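Local coordinates for protein proline iminopeptidase (Streptomyces halstedii, PDB 3WMR) that is an alpha/beta-hydrolase amidohydrolase with a hydrophobic tunnel for polyketide substrates, and probably releases N-terminal proline from peptides, at residues A[109-113]-A[114-118]; A[171-174]-A[175-179]; A[179-183]-A[184-188]; A[204-207]-A[208-212]. One frame throughout, in Å; residues are numbered along the deposited sequence.

Contact 1. Residues A[109-113]-A[114-118]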
loop_
_atom_site.group_PDB
_atom_site.type_symbol
_atom_site.label_atom_id
_atom_site.label_comp_id
_atom_site.label_asym_id
_atom_site.label_seq_id
_atom_site.Cartn_x
_atom_site.Cartn_y
_atom_site.Cartn_z
ATOM N N ASN A 109 -5.404 0.373 -17.144
ATOM C CA ASN A 109 -6.771 0.168 -17.619
ATOM C C ASN A 109 -7.750 1.031 -16.835
ATOM O O ASN A 109 -8.627 1.662 -17.427
ATOM C CB ASN A 109 -7.187 -1.311 -17.553
ATOM C CG ASN A 109 -8.655 -1.525 -17.903
ATOM O OD1 ASN A 109 -9.501 -1.754 -17.027
ATOM N ND2 ASN A 109 -8.966 -1.432 -19.178
ATOM N N LEU A 110 -7.586 1.090 -15.514
ATOM C CA LEU A 110 -8.510 1.851 -14.664
ATOM C C LEU A 110 -8.465 3.362 -14.928
ATOM O O LEU A 110 -9.502 4.022 -15.010
ATOM C CB LEU A 110 -8.233 1.588 -13.180
ATOM C CG LEU A 110 -9.117 2.366 -12.208
ATOM C CD1 LEU A 110 -10.563 1.903 -12.308
ATOM C CD2 LEU A 110 -8.598 2.216 -10.785
ATOM N N LEU A 111 -7.265 3.909 -15.044
ATOM C CA LEU A 111 -7.109 5.320 -15.366
ATOM C C LEU A 111 -7.783 5.632 -16.708
ATOM O O LEU A 111 -8.424 6.670 -16.860
ATOM C CB LEU A 111 -5.627 5.697 -15.410
ATOM C CG LEU A 111 -4.865 5.568 -14.086
ATOM C CD1 LEU A 111 -3.370 5.604 -14.354
ATOM C CD2 LEU A 111 -5.261 6.639 -13.083
ATOM N N ASN A 112 -7.648 4.717 -17.666
ATOM C CA ASN A 112 -8.267 4.873 -18.984
ATOM C C ASN A 112 -9.787 4.816 -18.911
ATOM O O ASN A 112 -10.456 5.715 -19.418
ATOM C CB ASN A 112 -7.753 3.805 -19.971
ATOM C CG ASN A 112 -6.298 4.004 -20.361
ATOM O OD1 ASN A 112 -5.559 3.039 -20.530
ATOM N ND2 ASN A 112 -5.885 5.242 -20.526
ATOM N N GLN A 113 -10.325 3.779 -18.262
ATOM C CA GLN A 113 -11.782 3.568 -18.179
ATOM C C GLN A 113 -12.486 4.719 -17.453
ATOM O O GLN A 113 -13.582 5.121 -17.831
ATOM C CB GLN A 113 -12.116 2.246 -17.474
ATOM C CG GLN A 113 -11.608 0.980 -18.161
ATOM C CD GLN A 113 -12.368 0.611 -19.431
ATOM O OE1 GLN A 113 -13.557 0.902 -19.577
ATOM N NE2 GLN A 113 -11.680 -0.055 -20.348
ATOM N N LEU A 114 -11.855 5.259 -16.420
ATOM C CA LEU A 114 -12.416 6.418 -15.710
ATOM C C LEU A 114 -12.146 7.760 -16.417
ATOM O O LEU A 114 -12.605 8.787 -15.950
ATOM C CB LEU A 114 -11.885 6.483 -14.274
ATOM C CG LEU A 114 -12.228 5.298 -13.363
ATOM C CD1 LEU A 114 -11.575 5.504 -12.001
ATOM C CD2 LEU A 114 -13.730 5.126 -13.202
ATOM N N GLY A 115 -11.391 7.759 -17.515
ATOM C CA GLY A 115 -11.106 9.008 -18.242
ATOM C C GLY A 115 -10.253 10.011 -17.474
ATOM O O GLY A 115 -10.433 11.222 -17.595
ATOM N N ILE A 116 -9.316 9.511 -16.680
ATOM C CA ILE A 116 -8.420 10.380 -15.918
ATOM C C ILE A 116 -6.948 10.168 -16.266
ATOM O O ILE A 116 -6.088 10.704 -15.604
ATOM C CB ILE A 116 -8.651 10.220 -14.397
ATOM C CG1 ILE A 116 -8.433 8.774 -13.949
ATOM C CG2 ILE A 116 -10.075 10.648 -14.051
ATOM C CD1 ILE A 116 -8.550 8.577 -12.448
ATOM N N ALA A 117 -6.659 9.393 -17.308
ATOM C CA ALA A 117 -5.270 9.119 -17.679
ATOM C C ALA A 117 -4.523 10.411 -18.035
ATOM O O ALA A 117 -3.298 10.468 -17.934
ATOM C CB ALA A 117 -5.196 8.111 -18.829
ATOM N N GLY A 118 -5.258 11.449 -18.426
ATOM C CA GLY A 118 -4.657 12.729 -18.808
ATOM C C GLY A 118 -4.118 13.583 -17.665
ATOM O O GLY A 118 -3.324 14.484 -17.904
#
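Leu-110 and Leu-114, one turn apart, meet through their methyls, Leu-110 CD1 lying 3.8 Å from Leu-114 CD1. Leu-110 has CG anti to its backbone N (chi1 178°), which carries CD1 forward to the later leucine. Leu-114 also touches Val-77 of strand 76-80; with an alanine here, Leu-110 CD1 and Val-77 would probably lose their mate and a gap would open under the helix end. The next apolar pair is Leu-111 with Ile-116, crossing at about a right angle, with CD2 of Leu-111 3.9 Å from CD1 of Ile-116. Both of these side chains also rest on Val-50 of strand 49-52. On the more exposed side, Ala-117 CB sits 3.4 Å from Asn-112 ND2.

The backbone bonds show how the helix stops. Leu-114 N still donates to Leu-110 O in ordinary helical fashion, at 3.0 Å. Then comes a Schellman motif closing helix 100-113: Ile-116 N reaches back to Leu-111 O (3.0 Å), while Gly-115 N bonds Asn-112 O (2.9 Å) from above the carbonyl plane. Gly-115 takes the positive phi, 66°, that glycine adopts readily, and the chain turns off toward strand 120-125.

Contact 2. Residues A[171-174]-A[175-179]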
loop_
_atom_site.group_PDB
_atom_site.type_symbol
_atom_site.label_atom_id
_atom_site.label_comp_id
_atom_site.label_asym_id
_atom_site.label_seq_id
_atom_site.Cartn_x
_atom_site.Cartn_y
_atom_site.Cartn_z
ATOM N N PRO A 171 12.012 -12.147 24.179
ATOM C CA PRO A 171 12.566 -13.437 23.757
ATOM C C PRO A 171 11.507 -14.519 23.501
ATOM O O PRO A 171 11.582 -15.209 22.489
ATOM C CB PRO A 171 13.481 -13.813 24.928
ATOM C CG PRO A 171 13.937 -12.494 25.455
ATOM C CD PRO A 171 12.735 -11.597 25.346
ATOM N N ASP A 172 10.511 -14.639 24.375
ATOM C CA ASP A 172 9.464 -15.654 24.201
ATOM C C ASP A 172 8.645 -15.455 22.923
ATOM O O ASP A 172 8.239 -16.430 22.288
ATOM C CB ASP A 172 8.529 -15.744 25.436
ATOM C CG ASP A 172 7.637 -14.522 25.608
ATOM O OD1 ASP A 172 8.146 -13.382 25.530
ATOM O OD2 ASP A 172 6.420 -14.694 25.865
ATOM N N VAL A 173 8.412 -14.195 22.559
ATOM C CA VAL A 173 7.684 -13.864 21.347
ATOM C C VAL A 173 8.499 -14.305 20.137
ATOM O O VAL A 173 7.956 -14.924 19.227
ATOM C CB VAL A 173 7.391 -12.346 21.249
ATOM C CG1 VAL A 173 6.886 -11.970 19.872
ATOM C CG2 VAL A 173 6.370 -11.936 22.307
ATOM N N GLN A 174 9.792 -13.988 20.152
ATOM C CA GLN A 174 10.711 -14.386 19.088
ATOM C C GLN A 174 10.680 -15.898 18.873
ATOM O O GLN A 174 10.573 -16.352 17.739
ATOM C CB GLN A 174 12.141 -13.949 19.409
ATOM C CG GLN A 174 12.347 -12.445 19.403
ATOM C CD GLN A 174 13.810 -12.061 19.484
ATOM O OE1 GLN A 174 14.648 -12.595 18.752
ATOM N NE2 GLN A 174 14.125 -11.125 20.367
ATOM N N GLU A 175 10.752 -16.672 19.963
ATOM C CA GLU A 175 10.721 -18.135 19.865
ATOM C C GLU A 175 9.397 -18.663 19.345
ATOM O O GLU A 175 9.373 -19.591 18.534
ATOM C CB GLU A 175 11.059 -18.809 21.203
ATOM C CG GLU A 175 12.473 -18.526 21.673
ATOM C CD GLU A 175 12.961 -19.468 22.760
ATOM O OE1 GLU A 175 12.275 -20.484 23.069
ATOM O OE2 GLU A 175 14.056 -19.171 23.291
ATOM N N THR A 176 8.306 -18.064 19.800
ATOM C CA THR A 176 6.980 -18.425 19.336
ATOM C C THR A 176 6.824 -18.175 17.833
ATOM O O THR A 176 6.264 -19.018 17.130
ATOM C CB THR A 176 5.900 -17.638 20.094
ATOM O OG1 THR A 176 6.026 -17.900 21.494
ATOM C CG2 THR A 176 4.508 -18.040 19.636
ATOM N N LEU A 177 7.305 -17.030 17.345
ATOM C CA LEU A 177 7.266 -16.750 15.893
ATOM C C LEU A 177 8.049 -17.801 15.103
ATOM O O LEU A 177 7.573 -18.332 14.107
ATOM C CB LEU A 177 7.842 -15.368 15.568
ATOM C CG LEU A 177 7.133 -14.127 16.108
ATOM C CD1 LEU A 177 7.892 -12.872 15.697
ATOM C CD2 LEU A 177 5.694 -14.071 15.627
ATOM N N LEU A 178 9.258 -18.088 15.571
ATOM C CA LEU A 178 10.170 -19.006 14.887
ATOM C C LEU A 178 9.600 -20.426 14.782
ATOM O O LEU A 178 9.643 -21.040 13.713
ATOM C CB LEU A 178 11.538 -19.031 15.603
ATOM C CG LEU A 178 12.617 -20.007 15.082
ATOM C CD1 LEU A 178 12.886 -19.827 13.598
ATOM C CD2 LEU A 178 13.921 -19.865 15.860
ATOM N N LYS A 179 9.061 -20.929 15.892
ATOM C CA LYS A 179 8.536 -22.298 15.970
ATOM C C LYS A 179 7.461 -22.523 14.901
ATOM O O LYS A 179 7.591 -23.424 14.064
ATOM C CB LYS A 179 7.950 -22.572 17.374
ATOM C CG LYS A 179 8.999 -22.808 18.466
ATOM C CD LYS A 179 8.373 -22.797 19.866
ATOM C CE LYS A 179 9.373 -23.135 20.972
ATOM N NZ LYS A 179 9.317 -24.562 21.408
#
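Asp-172 O is gripped twice by Thr-176: by OG1 at 2.8 Å and by the backbone N at 3.0 Å, the two donors arriving from opposite faces of the carbonyl plane. The hydroxyl can do this because it stands beside its own backbone N (chi1 -58°), which turns it back along the helix toward the preceding turn. Next to it, Val-173 O takes the N-H of Leu-177 at 2.9 Å, in a fairly straight bond (165° at the hydrogen). The Leu-177 side chain leans over the same carbonyl, CG only 3.3 Å from Val-173 O, and its CG lies 4.3 Å from Val-173 CG1. On the outer side Glu-175 N donates to Pro-171 O, and the methylene CG of Glu-175 packs 3.5 Å from that oxygen.

One step further out, the extended Gln-174 side chain sends NE2 back to Leu-169 O, tying this first part of the helix to the loop that leads into it. Helix 171-183 belongs to the helical cap inserted between strands 143-149 and 258-263. Its inner side lies along helix 189-202, with Thr-176 on Glu-190 and Ala-194, and Leu-177 on Tyr-191 and Ala-194.

Contact 3. Residues A[179-183]-A[184-188]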
loop_
_atom_site.group_PDB
_atom_site.type_symbol
_atom_site.label_atom_id
_atom_site.label_comp_id
_atom_site.label_asym_id
_atom_site.label_seq_id
_atom_site.Cartn_x
_atom_site.Cartn_y
_atom_site.Cartn_z
ATOM N N LYS A 179 9.061 -20.929 15.892
ATOM C CA LYS A 179 8.536 -22.298 15.970
ATOM C C LYS A 179 7.461 -22.523 14.901
ATOM O O LYS A 179 7.591 -23.424 14.064
ATOM C CB LYS A 179 7.950 -22.572 17.374
ATOM C CG LYS A 179 8.999 -22.808 18.466
ATOM C CD LYS A 179 8.373 -22.797 19.866
ATOM C CE LYS A 179 9.373 -23.135 20.972
ATOM N NZ LYS A 179 9.317 -24.562 21.408
ATOM N N HIS A 180 6.436 -21.670 14.916
ATOM C CA HIS A 180 5.299 -21.791 14.001
ATOM C C HIS A 180 5.628 -21.465 12.545
ATOM O O HIS A 180 5.052 -22.043 11.637
ATOM C CB HIS A 180 4.140 -20.927 14.485
ATOM C CG HIS A 180 3.567 -21.387 15.787
ATOM N ND1 HIS A 180 2.944 -22.608 15.928
ATOM C CD2 HIS A 180 3.563 -20.817 17.015
ATOM C CE1 HIS A 180 2.561 -22.763 17.183
ATOM N NE2 HIS A 180 2.922 -21.690 17.863
ATOM N N GLU A 181 6.534 -20.530 12.318
ATOM C CA GLU A 181 7.001 -20.266 10.953
ATOM C C GLU A 181 7.728 -21.492 10.395
ATOM O O GLU A 181 7.472 -21.913 9.268
ATOM C CB GLU A 181 7.868 -19.008 10.903
ATOM C CG GLU A 181 7.026 -17.735 11.061
ATOM C CD GLU A 181 7.824 -16.518 11.500
ATOM O OE1 GLU A 181 9.066 -16.602 11.588
ATOM O OE2 GLU A 181 7.195 -15.467 11.796
ATOM N N ALA A 182 8.614 -22.077 11.191
ATOM C CA ALA A 182 9.383 -23.254 10.748
ATOM C C ALA A 182 8.485 -24.422 10.312
ATOM O O ALA A 182 8.716 -25.038 9.238
ATOM C CB ALA A 182 10.355 -23.708 11.829
ATOM N N ALA A 183 7.472 -24.697 11.130
ATOM C CA ALA A 183 6.532 -25.798 10.906
ATOM C C ALA A 183 5.261 -25.433 10.106
ATOM O O ALA A 183 4.403 -26.286 9.910
ATOM C CB ALA A 183 6.124 -26.389 12.236
ATOM N N ARG A 184 5.150 -24.174 9.679
ATOM C CA ARG A 184 4.017 -23.682 8.900
ATOM C C ARG A 184 2.692 -23.836 9.644
ATOM O O ARG A 184 1.694 -24.251 9.066
ATOM C CB ARG A 184 3.958 -24.358 7.527
ATOM C CG ARG A 184 5.288 -24.338 6.777
ATOM C CD ARG A 184 5.062 -24.507 5.282
ATOM N NE ARG A 184 6.287 -24.801 4.532
ATOM C CZ ARG A 184 6.337 -24.996 3.205
ATOM N NH1 ARG A 184 5.231 -24.933 2.467
ATOM N NH2 ARG A 184 7.496 -25.248 2.607
ATOM N N THR A 185 2.702 -23.498 10.927
ATOM C CA THR A 185 1.489 -23.434 11.739
ATOM C C THR A 185 1.219 -21.976 12.160
ATOM O O THR A 185 0.839 -21.678 13.314
ATOM C CB THR A 185 1.600 -24.378 12.957
ATOM O OG1 THR A 185 2.855 -24.172 13.633
ATOM C CG2 THR A 185 1.502 -25.830 12.504
ATOM N N THR A 186 1.389 -21.068 11.200
ATOM C CA THR A 186 1.185 -19.651 11.438
ATOM C C THR A 186 -0.294 -19.298 11.519
ATOM O O THR A 186 -0.623 -18.185 11.896
ATOM C CB THR A 186 1.850 -18.748 10.366
ATOM O OG1 THR A 186 1.393 -19.105 9.054
ATOM C CG2 THR A 186 3.350 -18.870 10.435
ATOM N N ASP A 187 -1.183 -20.221 11.168
ATOM C CA ASP A 187 -2.614 -19.974 11.383
ATOM C C ASP A 187 -3.062 -20.200 12.837
ATOM O O ASP A 187 -4.192 -19.869 13.185
ATOM C CB ASP A 187 -3.482 -20.783 10.409
ATOM C CG ASP A 187 -3.238 -22.272 10.491
ATOM O OD1 ASP A 187 -2.543 -22.737 11.420
ATOM O OD2 ASP A 187 -3.750 -22.985 9.604
ATOM N N THR A 188 -2.189 -20.734 13.692
ATOM C CA THR A 188 -2.567 -20.995 15.084
ATOM C C THR A 188 -2.787 -19.728 15.877
ATOM O O THR A 188 -2.288 -18.660 15.526
ATOM C CB THR A 188 -1.517 -21.798 15.861
ATOM O OG1 THR A 188 -0.278 -21.075 15.875
ATOM C CG2 THR A 188 -1.334 -23.195 15.261
#
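His-180 O accepts from Thr-185 N at 2.9 Å, in the carbonyl plane and on a lone pair, while Arg-184 N makes a longer bond of 3.3 Å to Glu-181 O from above that carbonyl's plane. With Arg-184 at positive phi (60°), this is a Schellman motif at the end of helix 171-183. A type I turn, Thr-185 to Thr-188, follows at once and leads into helix 189-202, which packs against helix 171-183. Thr-188 is the N-cap of that second helix, its OG1 weakly accepting the backbone N-H of Tyr-191.

Of the side chains, His-180 carries most of the contact. At its edge, in the ring plane, ND1 shares a hydrogen bond of 2.8 Å with Thr-185 OG1; at the other nitrogen, NE2 bonds Glu-190, so the ring's rotation is fixed from two sides. A leucine in its place would probably leave Thr-185 OG1 and Glu-190 without this partner and take away the flat ring beside Thr-188 OG1. Thr-186 crosses Glu-181 at about a right angle, its CG2 3.9 Å from Glu-181 CG; the Glu-181 carboxylate bonds Arg-166 and Tyr-191. Thr-188 OG1 donates to Thr-185 O at 2.9 Å while sitting over the centre of the His-180 ring, 3.5 Å above its plane.

Contact 4. Residues A[204-207]-A[208-212]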
loop_
_atom_site.group_PDB
_atom_site.type_symbol
_atom_site.label_atom_id
_atom_site.label_comp_id
_atom_site.label_asym_id
_atom_site.label_seq_id
_atom_site.Cartn_x
_atom_site.Cartn_y
_atom_site.Cartn_z
ATOM N N CYS A 204 -0.067 -1.212 13.241
ATOM C CA CYS A 204 -1.178 -0.375 13.672
ATOM C C CYS A 204 -1.165 -0.283 15.191
ATOM O O CYS A 204 -1.523 -1.241 15.892
ATOM C CB CYS A 204 -2.523 -0.949 13.209
ATOM S SG CYS A 204 -3.943 0.101 13.651
ATOM N N ARG A 205 -0.749 0.870 15.692
ATOM C CA ARG A 205 -0.661 1.086 17.126
ATOM C C ARG A 205 -2.018 1.337 17.801
ATOM O O ARG A 205 -2.101 1.359 19.030
ATOM C CB ARG A 205 0.320 2.222 17.412
ATOM C CG ARG A 205 1.744 1.856 17.034
ATOM C CD ARG A 205 2.612 3.063 16.787
ATOM N NE ARG A 205 3.149 3.628 18.015
ATOM C CZ ARG A 205 4.179 3.137 18.695
ATOM N NH1 ARG A 205 4.796 2.021 18.310
ATOM N NH2 ARG A 205 4.583 3.752 19.798
ATOM N N ILE A 206 -3.083 1.498 17.021
ATOM C CA ILE A 206 -4.408 1.642 17.612
ATOM C C ILE A 206 -5.064 0.275 17.769
ATOM O O ILE A 206 -5.270 -0.443 16.776
ATOM C CB ILE A 206 -5.349 2.554 16.800
ATOM C CG1 ILE A 206 -4.700 3.913 16.555
ATOM C CG2 ILE A 206 -6.673 2.744 17.563
ATOM C CD1 ILE A 206 -5.389 4.728 15.480
ATOM N N VAL A 207 -5.393 -0.052 19.026
ATOM C CA VAL A 207 -6.071 -1.286 19.417
ATOM C C VAL A 207 -7.162 -0.905 20.436
ATOM O O VAL A 207 -6.877 -0.126 21.338
ATOM C CB VAL A 207 -5.079 -2.265 20.075
ATOM C CG1 VAL A 207 -5.789 -3.507 20.599
ATOM C CG2 VAL A 207 -3.973 -2.643 19.086
ATOM N N PRO A 208 -8.412 -1.407 20.278
ATOM C CA PRO A 208 -8.915 -2.242 19.188
ATOM C C PRO A 208 -8.606 -1.620 17.824
ATOM O O PRO A 208 -8.478 -0.403 17.712
ATOM C CB PRO A 208 -10.426 -2.264 19.431
ATOM C CG PRO A 208 -10.579 -2.050 20.903
ATOM C CD PRO A 208 -9.481 -1.084 21.253
ATOM N N TRP A 209 -8.463 -2.444 16.801
ATOM C CA TRP A 209 -8.177 -1.921 15.468
ATOM C C TRP A 209 -9.317 -1.001 14.979
ATOM O O TRP A 209 -10.503 -1.282 15.256
ATOM C CB TRP A 209 -7.961 -3.073 14.485
ATOM C CG TRP A 209 -6.647 -3.801 14.657
ATOM C CD1 TRP A 209 -5.535 -3.343 15.290
ATOM C CD2 TRP A 209 -6.308 -5.090 14.133
ATOM N NE1 TRP A 209 -4.537 -4.270 15.226
ATOM C CE2 TRP A 209 -4.974 -5.350 14.507
ATOM C CE3 TRP A 209 -7.003 -6.054 13.388
ATOM C CZ2 TRP A 209 -4.311 -6.526 14.161
ATOM C CZ3 TRP A 209 -6.345 -7.231 13.047
ATOM C CH2 TRP A 209 -5.006 -7.458 13.443
ATOM N N PRO A 210 -8.967 0.100 14.262
ATOM C CA PRO A 210 -9.954 0.886 13.530
ATOM C C PRO A 210 -10.780 -0.021 12.619
ATOM O O PRO A 210 -10.244 -0.974 12.063
ATOM C CB PRO A 210 -9.091 1.841 12.695
ATOM C CG PRO A 210 -7.842 2.006 13.486
ATOM C CD PRO A 210 -7.613 0.682 14.153
ATOM N N ARG A 211 -12.073 0.254 12.486
ATOM C CA ARG A 211 -12.943 -0.576 11.639
ATOM C C ARG A 211 -12.407 -0.711 10.207
ATOM O O ARG A 211 -12.451 -1.794 9.595
ATOM C CB ARG A 211 -14.345 0.017 11.576
ATOM C CG ARG A 211 -15.358 -0.890 10.888
ATOM C CD ARG A 211 -16.306 -0.088 10.014
ATOM N NE ARG A 211 -15.637 0.365 8.806
ATOM C CZ ARG A 211 -15.651 -0.260 7.628
ATOM N NH1 ARG A 211 -16.322 -1.395 7.458
ATOM N NH2 ARG A 211 -14.979 0.269 6.603
ATOM N N ASP A 212 -11.939 0.405 9.659
ATOM C CA ASP A 212 -11.387 0.395 8.317
ATOM C C ASP A 212 -10.206 -0.573 8.208
ATOM O O ASP A 212 -10.075 -1.267 7.200
ATOM C CB ASP A 212 -10.989 1.818 7.889
ATOM C CG ASP A 212 -12.193 2.719 7.663
ATOM O OD1 ASP A 212 -13.309 2.194 7.454
ATOM O OD2 ASP A 212 -12.022 3.953 7.690
HETATM O O HOH W 1 -1.815 -3.912 15.738
#
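The peptide bond joining Val-207 to Pro-208 is cis, which brings their CA atoms to 3.0 Å and folds the chain sharply back. The backbone from Ile-206 to Trp-209 fits a type VIb turn, the cis-proline turn that does without a closing N-H bond, in a cap loop whose Cys-204 lies close to the predicted catalytic His-293. Here Ile-206 O instead receives the CA-H of Trp-209, at 3.5 Å from the CA with an angle of 152° at the hydrogen. The same oxygen lies at the edge of the indole, near its plane, 3.3 Å from Trp-209 CD1.

Trp-209 CG stands beside its backbone N (chi1 -73°), which brings the pyrrole edge back toward Cys-204 and Ile-206. Val-207 runs alongside it, pointing the same way. Cys-204 SG approaches the five-membered ring obliquely, 4.9 Å from its centroid and 47° off the normal, a sulfur-aromatic contact, and also packs 3.7 Å from Pro-210 CD. The Ile-206 side chain crosses the same proline at about a right angle, its CB 4.0 Å from Pro-210 CD. Pro-210 is the N-cap residue of helix 211-222, whose Phe-213 meets the indole edge-to-face; in its first turn Arg-211 and Asp-212 form a salt bridge. One water, in the indole plane at the same pyrrole edge, accepts from Trp-209 NE1 at 2.8 Å and donates to Cys-204 O at 2.7 Å.

In the fold
Contact 1 belongs to the central sheet side of the fold, leading into strand 120-125 and the predicted nucleophile Ser-126 just beyond it. Contacts 2, 3 and 4 all fall in the helical cap inserted between strands 143-149 and 258-263. Contacts 2 and 3 share Lys-179 and helix 171-183, their centres 11 Å apart, and lie across the chain's centre from contact 1, whose centre is 47 Å from that of contact 2. Contact 4 follows helix 189-202, which contact 3 introduces; its nearest atoms are about 12 Å from contact 3. It alone approaches the predicted active site, with the Cys-204 side chain about 6 Å from that of His-293 and about 10 Å from that of Asp-266.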